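Side-chain contacts in MccB protein (Escherichia coli, PDB 6OM4), which takes part in making the Trojan-horse antibiotic microcin C7, probably as an ATP-dependent nucleotidyltransferase of the ThiF/E1 family acting on the peptide precursor MccA: residues A[11-16]-A[33-38]; A[39-44]-A[63-68]; A[7-12]-A[75-80]; A[23-28]-A[100-105]; A[96-101]-A[311-316]. All blocks are in the same frame, centred on the assembly; numbering follows the deposited sequence.

Interaction 1 (A[11-16]-A[33-38]); sequences IARYGS and VLWENI
The indole of W35 lies against I11, A12 and R13, and through it helix 32-43 packs on strand 11-14, an outer strand of a small three-stranded antiparallel sheet. Strand and helix run nearly antiparallel, at 169°, with axes 10.7 Å apart, so the ring has to bridge the gap. It can because CG of W35 stands anti to the backbone N (chi1 176°), sending the indole out from the helix to the strand.

Apolar packing comes first. I11 CG2 sits 3.7 Å from W35 CZ2, the two side chains running alongside each other and pointing opposite ways. At the far rim of the six-membered ring, R13 brings its aliphatic CD to 3.9 Å from W35 CZ3, crossing the indole at about a right angle.

Between these two lies backbone: the carbonyl oxygen of A12 comes to 3.4 Å of W35 CZ2, a van der Waals approach, oblique to the ring. No hydrogen bond joins the segments. The polar ends find other partners: W35 NE1 makes a weak hydrogen bond across to L19 O of the neighbouring strand 17-20, and R13 NH1 bonds G17 O. R13 NH1 also reaches G15 O at 3.1 Å, arriving above the plane of that carbonyl.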
# COMPACT_ATOMS: atom_id res chain seq x y z
N ILE A 11 10.50 15.58 -20.13
CA ILE A 11 11.70 15.43 -20.97
C ILE A 11 12.77 16.40 -20.47
O ILE A 11 12.43 17.56 -20.16
CB ILE A 11 11.38 15.70 -22.45
CG1 ILE A 11 10.26 14.82 -23.04
CG2 ILE A 11 12.65 15.62 -23.29
CD1 ILE A 11 10.58 13.37 -23.09
N ALA A 12 14.04 15.95 -20.41
CA ALA A 12 15.11 16.86 -19.99
C ALA A 12 16.39 16.46 -20.73
O ALA A 12 16.60 15.29 -20.99
CB ALA A 12 15.32 16.80 -18.48
N ARG A 13 17.25 17.45 -20.97
CA ARG A 13 18.63 17.18 -21.32
C ARG A 13 19.38 16.71 -20.06
O ARG A 13 19.10 17.16 -18.95
CB ARG A 13 19.24 18.45 -21.92
CG ARG A 13 20.62 18.27 -22.52
CD ARG A 13 20.54 17.63 -23.90
NE ARG A 13 21.79 17.84 -24.63
CZ ARG A 13 22.95 17.29 -24.28
NH1 ARG A 13 23.00 16.21 -23.51
NH2 ARG A 13 24.06 17.88 -24.68
N TYR A 14 20.36 15.81 -20.24
CA TYR A 14 21.11 15.26 -19.14
C TYR A 14 22.38 14.57 -19.66
O TYR A 14 22.28 13.70 -20.52
CB TYR A 14 20.29 14.18 -18.42
CG TYR A 14 20.86 13.74 -17.10
CD1 TYR A 14 20.72 14.56 -16.00
CD2 TYR A 14 21.51 12.54 -16.93
CE1 TYR A 14 21.21 14.21 -14.76
CE2 TYR A 14 22.03 12.17 -15.69
CZ TYR A 14 21.86 13.00 -14.60
OH TYR A 14 22.32 12.71 -13.34
N GLY A 15 23.50 14.84 -19.02
CA GLY A 15 24.79 14.16 -19.39
C GLY A 15 25.11 14.27 -20.88
O GLY A 15 25.10 15.35 -21.46
N SER A 16 25.32 13.11 -21.51
CA SER A 16 25.72 13.04 -22.89
C SER A 16 24.48 12.79 -23.77
O SER A 16 24.61 12.64 -24.96
CB SER A 16 26.83 12.03 -23.07
OG SER A 16 28.05 12.47 -22.48
N VAL A 33 20.95 11.70 -30.81
CA VAL A 33 20.15 11.67 -32.00
C VAL A 33 18.86 10.88 -31.75
O VAL A 33 17.80 11.26 -32.25
CB VAL A 33 20.95 11.09 -33.16
CG1 VAL A 33 20.12 10.85 -34.40
CG2 VAL A 33 22.11 12.01 -33.48
N LEU A 34 19.01 9.75 -31.06
CA LEU A 34 17.90 8.91 -30.68
C LEU A 34 16.96 9.68 -29.74
O LEU A 34 15.75 9.64 -29.93
CB LEU A 34 18.42 7.62 -30.04
CG LEU A 34 17.35 6.67 -29.53
CD1 LEU A 34 16.36 6.31 -30.63
CD2 LEU A 34 17.96 5.41 -28.92
N TRP A 35 17.52 10.37 -28.75
CA TRP A 35 16.70 11.17 -27.79
C TRP A 35 15.84 12.20 -28.56
O TRP A 35 14.64 12.36 -28.30
CB TRP A 35 17.63 11.82 -26.74
CG TRP A 35 16.95 12.73 -25.76
CD1 TRP A 35 16.15 12.38 -24.70
CD2 TRP A 35 17.05 14.15 -25.74
NE1 TRP A 35 15.73 13.51 -24.04
CE2 TRP A 35 16.29 14.60 -24.64
CE3 TRP A 35 17.69 15.09 -26.56
CZ2 TRP A 35 16.20 15.96 -24.33
CZ3 TRP A 35 17.62 16.43 -26.23
CH2 TRP A 35 16.85 16.85 -25.15
N GLU A 36 16.44 12.87 -29.54
CA GLU A 36 15.75 13.89 -30.35
C GLU A 36 14.62 13.21 -31.12
O GLU A 36 13.53 13.77 -31.25
CB GLU A 36 16.76 14.60 -31.26
CG GLU A 36 17.73 15.48 -30.49
CD GLU A 36 18.79 16.19 -31.34
OE1 GLU A 36 18.86 15.87 -32.56
OE2 GLU A 36 19.59 17.02 -30.78
N ASN A 37 14.89 12.03 -31.68
CA ASN A 37 13.88 11.32 -32.45
C ASN A 37 12.75 10.80 -31.55
O ASN A 37 11.58 10.76 -31.97
CB ASN A 37 14.48 10.19 -33.27
CG ASN A 37 15.15 10.67 -34.55
OD1 ASN A 37 14.91 11.80 -35.04
ND2 ASN A 37 15.99 9.81 -35.09
N ILE A 38 13.07 10.38 -30.32
CA ILE A 38 12.01 9.98 -29.38
C ILE A 38 11.09 11.17 -29.12
O ILE A 38 9.87 11.04 -29.03
CB ILE A 38 12.62 9.43 -28.08
CG1 ILE A 38 13.41 8.13 -28.32
CG2 ILE A 38 11.53 9.28 -27.03
CD1 ILE A 38 14.36 7.74 -27.19

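Interaction 2 (A[39-44]-A[63-68]); sequences IKTAYC and KDFSNC
T41 fits between F65 and C68, and this is plain helix-to-helix packing: helix 32-43 against helix 62-74 in the buried core of the N-terminal part of the chain. The backbones come close here, with T41 and C68 6.4 Å apart at their CA atoms.

The rotamer of T41 decides which branch meets which partner. At chi1 -59° its CG2 is anti to the backbone N, and this methyl goes to the phenyl ring, 3.7 Å from F65 CE1 and oblique to the ring. The same turn lays OG1 back beside its own helix, where it bonds N37 O one turn earlier. The buried hydroxyl is thus satisfied within the helix, and it presents its oxygen to C68 CB at 3.3 Å as packing.

F65 extends its ring away from its backbone N (chi1 177°), which carries the ring across to T41 although its CB does not face that way. There the ring also meets Y51 edge-to-face, and A54 and L55 of helix 51-58 pack on it. C68 meets the threonine with its methylene: C68 CB lies 3.7 Å from T41 CB, while C68 SG stays 4.0 Å from T41 OG1.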
# COMPACT_ATOMS: atom_id res chain seq x y z
N ILE A 39 11.69 12.35 -28.94
CA ILE A 39 10.88 13.60 -28.69
C ILE A 39 9.96 13.86 -29.87
O ILE A 39 8.77 14.12 -29.68
CB ILE A 39 11.78 14.81 -28.42
CG1 ILE A 39 12.50 14.68 -27.08
CG2 ILE A 39 10.97 16.10 -28.48
CD1 ILE A 39 13.72 15.55 -26.94
N LYS A 40 10.49 13.77 -31.10
CA LYS A 40 9.68 14.04 -32.30
C LYS A 40 8.54 13.03 -32.40
O LYS A 40 7.42 13.39 -32.75
CB LYS A 40 10.54 13.99 -33.57
CG LYS A 40 11.58 15.10 -33.72
CD LYS A 40 12.54 14.79 -34.88
CE LYS A 40 13.25 16.01 -35.42
NZ LYS A 40 13.96 15.72 -36.69
N THR A 41 8.81 11.76 -32.06
CA THR A 41 7.81 10.72 -32.08
C THR A 41 6.73 11.01 -31.02
O THR A 41 5.53 10.98 -31.30
CB THR A 41 8.43 9.33 -31.90
OG1 THR A 41 9.37 9.14 -32.96
CG2 THR A 41 7.44 8.19 -31.90
N ALA A 42 7.16 11.30 -29.80
CA ALA A 42 6.29 11.58 -28.67
C ALA A 42 5.31 12.69 -29.03
O ALA A 42 4.06 12.60 -28.78
CB ALA A 42 7.12 11.96 -27.48
N TYR A 43 5.85 13.72 -29.68
CA TYR A 43 5.10 14.92 -30.00
C TYR A 43 3.92 14.61 -30.94
O TYR A 43 2.88 15.28 -30.83
CB TYR A 43 6.06 15.95 -30.59
CG TYR A 43 5.44 17.28 -30.94
CD1 TYR A 43 5.27 18.26 -29.96
CD2 TYR A 43 5.11 17.59 -32.24
CE1 TYR A 43 4.79 19.52 -30.28
CE2 TYR A 43 4.61 18.84 -32.57
CZ TYR A 43 4.45 19.80 -31.59
OH TYR A 43 3.96 21.05 -31.90
N CYS A 44 4.07 13.59 -31.80
CA CYS A 44 2.99 13.20 -32.70
C CYS A 44 1.75 12.72 -31.94
O CYS A 44 0.68 12.65 -32.53
CB CYS A 44 3.41 12.06 -33.61
SG CYS A 44 4.72 12.57 -34.75
N LYS A 63 12.19 3.46 -40.03
CA LYS A 63 13.01 2.59 -39.15
C LYS A 63 13.18 3.24 -37.77
O LYS A 63 13.04 2.58 -36.73
CB LYS A 63 14.42 2.38 -39.72
CG LYS A 63 14.55 1.32 -40.81
CD LYS A 63 15.95 1.27 -41.47
CE LYS A 63 16.03 0.29 -42.64
NZ LYS A 63 17.32 -0.46 -42.67
N ASP A 64 13.52 4.53 -37.76
CA ASP A 64 13.76 5.30 -36.51
C ASP A 64 12.44 5.49 -35.75
O ASP A 64 12.40 5.25 -34.57
CB ASP A 64 14.47 6.61 -36.79
CG ASP A 64 15.85 6.39 -37.37
OD1 ASP A 64 16.48 5.37 -37.02
OD2 ASP A 64 16.25 7.16 -38.22
N PHE A 65 11.37 5.87 -36.46
CA PHE A 65 10.07 6.07 -35.85
C PHE A 65 9.60 4.79 -35.15
O PHE A 65 9.05 4.84 -34.06
CB PHE A 65 9.07 6.48 -36.93
CG PHE A 65 7.67 6.66 -36.43
CD1 PHE A 65 7.32 7.82 -35.76
CD2 PHE A 65 6.72 5.68 -36.60
CE1 PHE A 65 6.03 8.02 -35.30
CE2 PHE A 65 5.44 5.88 -36.12
CZ PHE A 65 5.10 7.03 -35.46
N SER A 66 9.77 3.63 -35.81
CA SER A 66 9.32 2.36 -35.28
C SER A 66 10.03 2.05 -33.94
O SER A 66 9.41 1.62 -32.97
CB SER A 66 9.54 1.27 -36.35
OG SER A 66 9.29 -0.01 -35.84
N ASN A 67 11.35 2.26 -33.90
CA ASN A 67 12.16 2.10 -32.73
C ASN A 67 11.65 3.04 -31.61
O ASN A 67 11.46 2.56 -30.47
CB ASN A 67 13.62 2.33 -33.10
CG ASN A 67 14.61 2.22 -31.97
OD1 ASN A 67 15.56 3.03 -31.90
ND2 ASN A 67 14.46 1.18 -31.16
N CYS A 68 11.41 4.30 -31.94
CA CYS A 68 10.98 5.30 -30.94
C CYS A 68 9.59 4.94 -30.41
O CYS A 68 9.32 5.00 -29.23
CB CYS A 68 11.02 6.72 -31.48
SG CYS A 68 12.69 7.26 -31.89

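Interaction 3 (A[7-12]-A[75-80]); sequences RYVKIA and NFFIIP
Y8 reaches across to F76 and I79 with the far end of its ring. From CB, chi1 of 46° places CG between the backbone N and the carbonyl carbon, and from this cramped start the ring swings over to the 75-80 segment. CE1 and CZ then each come to 3.4 Å of F76 O, which lies in the plane of the tyrosine ring, at its edge. At the tip, Y8 OH donates a hydrogen bond of 2.7 Å to F76 O, arriving nearly in line with the C=O bond (172° at the oxygen). The same hydroxyl touches a methyl, I79 CG2, at 3.4 Å, and Q100 and S101 of helix 93-101 also lie against the tyrosine.

Next to it V9 adds an apolar pair, its CG2 resting 3.8 Å from F77 CB, with the two side chains crossing at about a right angle. The same V9 methyl also touches the carbonyl oxygen F77 O, at 3.6 Å. The phenyl of F77 is in turn covered on one face by N75 CB, over the ring centre.

F76, whose carbonyl takes the tyrosine bond, has positive phi (59°) with two bonds back into the last turn: this is the Schellman motif that closes helix 62-74 just before strand 78-80.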
# COMPACT_ATOMS: atom_id res chain seq x y z
N ARG A 7 0.14 12.26 -19.65
CA ARG A 7 0.43 13.59 -19.14
C ARG A 7 1.62 13.51 -18.17
O ARG A 7 2.21 14.54 -17.84
CB ARG A 7 -0.79 14.20 -18.45
CG ARG A 7 -2.00 14.41 -19.36
CD ARG A 7 -1.88 15.60 -20.28
NE ARG A 7 -1.64 16.88 -19.60
CZ ARG A 7 -2.56 17.77 -19.27
NH1 ARG A 7 -3.83 17.60 -19.62
NH2 ARG A 7 -2.22 18.82 -18.53
N TYR A 8 2.01 12.29 -17.80
CA TYR A 8 3.07 12.03 -16.78
C TYR A 8 4.44 11.89 -17.44
O TYR A 8 5.44 11.59 -16.77
CB TYR A 8 2.73 10.81 -15.90
CG TYR A 8 2.26 9.64 -16.70
CD1 TYR A 8 3.16 8.79 -17.30
CD2 TYR A 8 0.91 9.46 -16.96
CE1 TYR A 8 2.75 7.76 -18.12
CE2 TYR A 8 0.48 8.42 -17.75
CZ TYR A 8 1.40 7.58 -18.34
OH TYR A 8 0.93 6.56 -19.11
N VAL A 9 4.51 12.16 -18.75
CA VAL A 9 5.77 12.21 -19.47
C VAL A 9 6.37 13.61 -19.35
O VAL A 9 5.72 14.61 -19.55
CB VAL A 9 5.57 11.79 -20.94
CG1 VAL A 9 6.87 11.79 -21.73
CG2 VAL A 9 4.93 10.42 -20.97
N LYS A 10 7.67 13.62 -19.04
CA LYS A 10 8.47 14.83 -19.03
C LYS A 10 9.79 14.53 -19.73
O LYS A 10 10.17 13.34 -19.84
CB LYS A 10 8.71 15.30 -17.59
CG LYS A 10 9.44 14.28 -16.72
CD LYS A 10 9.40 14.62 -15.26
CE LYS A 10 9.95 15.99 -14.97
NZ LYS A 10 10.38 16.10 -13.55
N ILE A 11 10.50 15.58 -20.13
CA ILE A 11 11.70 15.43 -20.97
C ILE A 11 12.77 16.40 -20.47
O ILE A 11 12.43 17.56 -20.16
CB ILE A 11 11.38 15.70 -22.45
CG1 ILE A 11 10.26 14.82 -23.04
CG2 ILE A 11 12.65 15.62 -23.29
CD1 ILE A 11 10.58 13.37 -23.09
N ALA A 12 14.04 15.95 -20.41
CA ALA A 12 15.11 16.86 -19.99
C ALA A 12 16.39 16.46 -20.73
O ALA A 12 16.60 15.29 -20.99
CB ALA A 12 15.32 16.80 -18.48
N ASN A 75 7.45 1.56 -22.17
CA ASN A 75 7.51 2.29 -20.89
C ASN A 75 6.14 2.88 -20.49
O ASN A 75 6.07 3.59 -19.50
CB ASN A 75 8.60 3.35 -20.97
CG ASN A 75 9.98 2.73 -21.04
OD1 ASN A 75 10.44 2.15 -20.06
ND2 ASN A 75 10.62 2.83 -22.17
N PHE A 76 5.08 2.62 -21.27
CA PHE A 76 3.73 3.21 -21.04
C PHE A 76 3.76 4.74 -21.09
O PHE A 76 2.86 5.41 -20.54
CB PHE A 76 3.08 2.65 -19.76
CG PHE A 76 3.26 1.16 -19.66
CD1 PHE A 76 2.71 0.34 -20.63
CD2 PHE A 76 4.02 0.61 -18.67
CE1 PHE A 76 2.92 -1.03 -20.59
CE2 PHE A 76 4.18 -0.77 -18.59
CZ PHE A 76 3.66 -1.57 -19.58
N PHE A 77 4.69 5.31 -21.88
CA PHE A 77 4.72 6.75 -22.12
C PHE A 77 3.64 7.15 -23.14
O PHE A 77 3.06 8.24 -23.06
CB PHE A 77 6.11 7.17 -22.57
CG PHE A 77 7.21 6.95 -21.57
CD1 PHE A 77 6.97 6.90 -20.21
CD2 PHE A 77 8.52 6.88 -22.02
CE1 PHE A 77 8.02 6.76 -19.31
CE2 PHE A 77 9.56 6.74 -21.11
CZ PHE A 77 9.31 6.69 -19.76
N ILE A 78 3.40 6.26 -24.10
CA ILE A 78 2.19 6.37 -24.92
C ILE A 78 1.27 5.21 -24.54
O ILE A 78 1.75 4.09 -24.27
CB ILE A 78 2.47 6.46 -26.43
CG1 ILE A 78 3.18 5.23 -26.97
CG2 ILE A 78 3.22 7.74 -26.81
CD1 ILE A 78 3.24 5.21 -28.48
N ILE A 79 -0.03 5.52 -24.46
CA ILE A 79 -1.02 4.57 -24.00
C ILE A 79 -2.19 4.60 -24.97
O ILE A 79 -2.36 5.56 -25.73
CB ILE A 79 -1.50 4.87 -22.57
CG1 ILE A 79 -2.12 6.26 -22.48
CG2 ILE A 79 -0.35 4.64 -21.59
CD1 ILE A 79 -2.66 6.60 -21.13
N PRO A 80 -3.03 3.55 -24.98
CA PRO A 80 -4.24 3.59 -25.78
C PRO A 80 -5.07 4.83 -25.43
O PRO A 80 -5.27 5.11 -24.26
CB PRO A 80 -4.97 2.30 -25.40
CG PRO A 80 -3.85 1.39 -25.04
CD PRO A 80 -2.87 2.27 -24.29

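Interaction 4 (A[23-28]-A[100-105]); sequences GGKEQY and QSYGAN
K25 carries its ammonium group to S101 and Y102, and the tight part of the contact is at the end of this side chain. NZ stands over a face of the Y102 ring, 3.9 Å from its centroid and 29° off the normal, a cation-pi interaction in which Y102 CE1 is the nearest ring atom. The lysine chain runs extended until it turns at its last torsion (chi4 77°), which brings NZ in. From there NZ also makes a weak hydrogen bond, 3.4 Å long, to S101 O, with K25 CE at 3.6 Å from the same oxygen.

That carbonyl belongs to the end of helix 93-101, which stops in a Schellman motif: G103, with positive phi, is its C-prime residue, and A104 N bonds back to Y99 O. A positive charge beside the C-terminal end of a helix is probably welcome electrostatically. The rings of Y102 and H98 meet edge-to-face.

Solvent enters beside the ammonium group. A water accepts from K25 NZ at 2.6 Å and donates to S101 OG at 2.9 Å, while that hydroxyl is bonded to H98 O. The water sits over the same face of Y102 as the lysine nitrogen, out toward the rim. The loose part lies behind K25, where the type I turn from G23 to E26 is largely exposed, and K25 O is taken by Q27 NE2 (3.2 Å), which comes in above the carbonyl plane.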
# COMPACT_ATOMS: atom_id res chain seq x y z
N GLY A 23 10.20 8.74 -12.66
CA GLY A 23 9.87 7.61 -11.77
C GLY A 23 10.63 6.36 -12.16
O GLY A 23 11.68 6.47 -12.79
N GLY A 24 10.13 5.18 -11.75
CA GLY A 24 10.76 3.86 -11.98
C GLY A 24 11.10 3.60 -13.44
O GLY A 24 12.13 2.94 -13.72
N LYS A 25 10.30 4.14 -14.36
CA LYS A 25 10.48 3.89 -15.82
C LYS A 25 11.27 5.00 -16.53
O LYS A 25 11.42 4.98 -17.75
CB LYS A 25 9.11 3.69 -16.47
CG LYS A 25 8.51 2.34 -16.10
CD LYS A 25 7.09 2.21 -16.53
CE LYS A 25 6.31 1.21 -15.71
NZ LYS A 25 5.94 1.80 -14.41
N GLU A 26 11.82 5.95 -15.77
CA GLU A 26 12.66 6.99 -16.39
C GLU A 26 13.79 6.34 -17.18
O GLU A 26 14.42 5.40 -16.70
CB GLU A 26 13.21 7.91 -15.29
CG GLU A 26 14.28 8.89 -15.75
CD GLU A 26 15.21 9.34 -14.62
OE1 GLU A 26 14.95 10.45 -14.13
OE2 GLU A 26 16.13 8.56 -14.22
N GLN A 27 14.00 6.80 -18.41
CA GLN A 27 15.06 6.27 -19.26
C GLN A 27 16.09 7.34 -19.58
O GLN A 27 15.75 8.44 -20.04
CB GLN A 27 14.46 5.82 -20.57
CG GLN A 27 13.42 4.72 -20.40
CD GLN A 27 14.07 3.47 -19.87
OE1 GLN A 27 15.17 3.11 -20.30
NE2 GLN A 27 13.40 2.81 -18.94
N TYR A 28 17.37 7.00 -19.37
CA TYR A 28 18.45 7.79 -19.87
C TYR A 28 18.82 7.27 -21.26
O TYR A 28 19.15 6.07 -21.41
CB TYR A 28 19.65 7.76 -18.91
CG TYR A 28 20.88 8.47 -19.42
CD1 TYR A 28 20.88 9.82 -19.71
CD2 TYR A 28 22.08 7.78 -19.60
CE1 TYR A 28 22.01 10.48 -20.19
CE2 TYR A 28 23.22 8.42 -20.07
CZ TYR A 28 23.19 9.77 -20.36
OH TYR A 28 24.31 10.42 -20.81
N GLN A 100 -2.44 4.60 -15.27
CA GLN A 100 -2.08 4.65 -16.70
C GLN A 100 -0.59 4.37 -16.85
O GLN A 100 -0.20 3.66 -17.75
CB GLN A 100 -2.33 6.02 -17.33
CG GLN A 100 -3.79 6.39 -17.54
CD GLN A 100 -4.03 7.75 -18.13
OE1 GLN A 100 -5.12 8.05 -18.68
NE2 GLN A 100 -3.09 8.64 -17.91
N SER A 101 0.20 4.91 -15.91
CA SER A 101 1.64 4.81 -15.98
C SER A 101 2.14 3.37 -15.79
O SER A 101 3.31 3.13 -16.13
CB SER A 101 2.31 5.75 -15.02
OG SER A 101 2.31 5.26 -13.67
N TYR A 102 1.28 2.45 -15.35
CA TYR A 102 1.61 1.02 -15.28
C TYR A 102 1.01 0.21 -16.45
O TYR A 102 1.09 -1.00 -16.40
CB TYR A 102 1.14 0.44 -13.95
CG TYR A 102 2.06 0.89 -12.85
CD1 TYR A 102 3.26 0.22 -12.60
CD2 TYR A 102 1.83 2.07 -12.17
CE1 TYR A 102 4.15 0.68 -11.64
CE2 TYR A 102 2.72 2.55 -11.23
CZ TYR A 102 3.89 1.86 -10.96
OH TYR A 102 4.73 2.34 -9.99
N GLY A 103 0.39 0.87 -17.43
CA GLY A 103 -0.19 0.19 -18.59
C GLY A 103 -1.59 -0.31 -18.31
O GLY A 103 -2.14 -1.12 -19.09
N ALA A 104 -2.23 0.26 -17.27
CA ALA A 104 -3.58 -0.16 -16.85
C ALA A 104 -4.65 0.76 -17.45
O ALA A 104 -4.40 1.90 -17.77
CB ALA A 104 -3.68 -0.23 -15.34
N ASN A 105 -5.86 0.22 -17.62
CA ASN A 105 -7.07 1.03 -17.87
C ASN A 105 -7.56 1.59 -16.54
O ASN A 105 -8.02 0.83 -15.71
CB ASN A 105 -8.18 0.19 -18.53
CG ASN A 105 -9.42 0.99 -18.85
OD1 ASN A 105 -9.70 2.04 -18.26
ND2 ASN A 105 -10.20 0.46 -19.79
O HOH W 1 4.93 3.97 -13.35

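Interaction 5 (A[96-101]-A[311-316]); sequences FLHYQS and GKYSEP
An aromatic cluster of H98, Y99 and Y313 joins helix 93-101 to the loop that follows helix 292-311. Y313, with chi1 of 64° putting CG between its backbone N and carbonyl carbon, projects its ring to both partners.

Its hydroxyl lies in the plane of the H98 imidazole, at the edge, with Y313 OH 2.8 Å from H98 NE2; this is a hydrogen bond in which either group could be the donor. The two rings stand almost perpendicular (86°). Y99 CD1 lies over one face of the Y313 ring, offset to the rim, and Y99 CE1 comes to 3.5 Å of Y313 CE2, with the two ring planes 58° apart. The H98 side chain is about 7 Å from that of R94, an ATP-binding residue in another structure of this protein.

Around the cluster, I307 of helix 292-311 touches both tyrosines, and V109 and L113 of helix 106-114 pack against Y99.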
# COMPACT_ATOMS: atom_id res chain seq x y z
N PHE A 96 -5.72 8.26 -11.59
CA PHE A 96 -5.81 7.71 -12.96
C PHE A 96 -4.48 7.82 -13.70
O PHE A 96 -4.11 6.85 -14.39
CB PHE A 96 -6.93 8.35 -13.78
CG PHE A 96 -8.31 7.80 -13.52
CD1 PHE A 96 -8.68 7.30 -12.28
CD2 PHE A 96 -9.25 7.81 -14.55
CE1 PHE A 96 -9.97 6.80 -12.06
CE2 PHE A 96 -10.53 7.30 -14.33
CZ PHE A 96 -10.88 6.80 -13.09
N LEU A 97 -3.72 8.91 -13.50
CA LEU A 97 -2.39 9.01 -14.12
C LEU A 97 -1.47 7.92 -13.59
O LEU A 97 -0.74 7.30 -14.36
CB LEU A 97 -1.79 10.41 -13.91
CG LEU A 97 -2.66 11.55 -14.45
CD1 LEU A 97 -2.14 12.88 -13.94
CD2 LEU A 97 -2.75 11.54 -15.96
N HIS A 98 -1.48 7.68 -12.28
CA HIS A 98 -0.71 6.62 -11.68
C HIS A 98 -1.06 5.26 -12.33
O HIS A 98 -0.17 4.55 -12.81
CB HIS A 98 -0.91 6.66 -10.16
CG HIS A 98 -0.34 5.48 -9.46
ND1 HIS A 98 1.02 5.36 -9.20
CD2 HIS A 98 -0.95 4.42 -8.90
CE1 HIS A 98 1.19 4.22 -8.53
NE2 HIS A 98 0.01 3.63 -8.35
N TYR A 99 -2.34 4.92 -12.45
CA TYR A 99 -2.72 3.59 -13.04
C TYR A 99 -2.27 3.51 -14.51
O TYR A 99 -1.77 2.47 -14.96
CB TYR A 99 -4.21 3.28 -12.86
CG TYR A 99 -4.76 3.48 -11.46
CD1 TYR A 99 -4.04 3.10 -10.33
CD2 TYR A 99 -6.01 4.07 -11.22
CE1 TYR A 99 -4.53 3.26 -9.04
CE2 TYR A 99 -6.49 4.27 -9.93
CZ TYR A 99 -5.74 3.90 -8.83
OH TYR A 99 -6.21 4.15 -7.55
N GLN A 100 -2.44 4.60 -15.27
CA GLN A 100 -2.08 4.65 -16.70
C GLN A 100 -0.59 4.37 -16.85
O GLN A 100 -0.20 3.66 -17.75
CB GLN A 100 -2.33 6.02 -17.33
CG GLN A 100 -3.79 6.39 -17.54
CD GLN A 100 -4.03 7.75 -18.13
OE1 GLN A 100 -5.12 8.05 -18.68
NE2 GLN A 100 -3.09 8.64 -17.91
N SER A 101 0.20 4.91 -15.91
CA SER A 101 1.64 4.81 -15.98
C SER A 101 2.14 3.37 -15.79
O SER A 101 3.31 3.13 -16.13
CB SER A 101 2.31 5.75 -15.02
OG SER A 101 2.31 5.26 -13.67
N GLY A 311 -6.55 -3.46 -6.90
CA GLY A 311 -6.64 -2.85 -8.25
C GLY A 311 -5.98 -3.66 -9.35
O GLY A 311 -6.30 -3.45 -10.56
N LYS A 312 -5.02 -4.51 -8.98
CA LYS A 312 -4.41 -5.56 -9.85
C LYS A 312 -3.52 -4.98 -10.96
O LYS A 312 -3.17 -5.71 -11.85
CB LYS A 312 -5.48 -6.50 -10.44
CG LYS A 312 -6.28 -7.31 -9.43
CD LYS A 312 -5.44 -8.18 -8.53
CE LYS A 312 -6.25 -8.89 -7.46
NZ LYS A 312 -6.66 -10.26 -7.86
N TYR A 313 -3.08 -3.73 -10.86
CA TYR A 313 -2.36 -3.05 -11.94
C TYR A 313 -0.84 -3.17 -11.75
O TYR A 313 -0.06 -2.97 -12.70
CB TYR A 313 -2.79 -1.59 -12.02
CG TYR A 313 -2.43 -0.77 -10.81
CD1 TYR A 313 -1.22 -0.10 -10.72
CD2 TYR A 313 -3.33 -0.65 -9.77
CE1 TYR A 313 -0.92 0.68 -9.62
CE2 TYR A 313 -3.02 0.10 -8.65
CZ TYR A 313 -1.81 0.76 -8.57
OH TYR A 313 -1.56 1.53 -7.47
N SER A 314 -0.43 -3.55 -10.54
CA SER A 314 0.99 -3.68 -10.18
C SER A 314 1.08 -4.56 -8.93
O SER A 314 0.15 -4.62 -8.18
CB SER A 314 1.61 -2.34 -9.94
OG SER A 314 3.01 -2.47 -9.70
N GLU A 315 2.19 -5.29 -8.77
CA GLU A 315 2.28 -6.29 -7.69
C GLU A 315 2.59 -5.58 -6.36
O GLU A 315 3.55 -4.80 -6.27
CB GLU A 315 3.26 -7.42 -8.03
CG GLU A 315 2.55 -8.63 -8.65
CD GLU A 315 3.44 -9.74 -9.21
OE1 GLU A 315 4.40 -9.41 -9.96
OE2 GLU A 315 3.18 -10.93 -8.90
N PRO A 316 1.84 -5.90 -5.28
CA PRO A 316 2.18 -5.37 -3.94
C PRO A 316 3.62 -5.74 -3.56
O PRO A 316 4.08 -6.85 -3.79
CB PRO A 316 1.16 -6.03 -3.02
CG PRO A 316 0.05 -6.52 -3.91
CD PRO A 316 0.68 -6.80 -5.25

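The five contacts run from the N-terminal part of the chain inward to the ThiF-family part. Interactions 1 and 2 share helix 32-43, with centres about 12 Å apart, and touch at several points, C68 among them. The 7-12 segment of interaction 3 leads into strand 11-14, used by interaction 1, and the two share I11 and A12; interaction 2 is nested inside the loop that interaction 3 closes. Interactions 3 and 4, with centres about 7 Å apart, alternate along the chain. Interactions 4 and 5 share Q100 and S101 of helix 93-101, centres about 9 Å apart, whereas those of interactions 1 and 5 are about 27 Å apart. Helix 93-101 thus links the turn leading into strand 27-29 to the loop after helix 292-311.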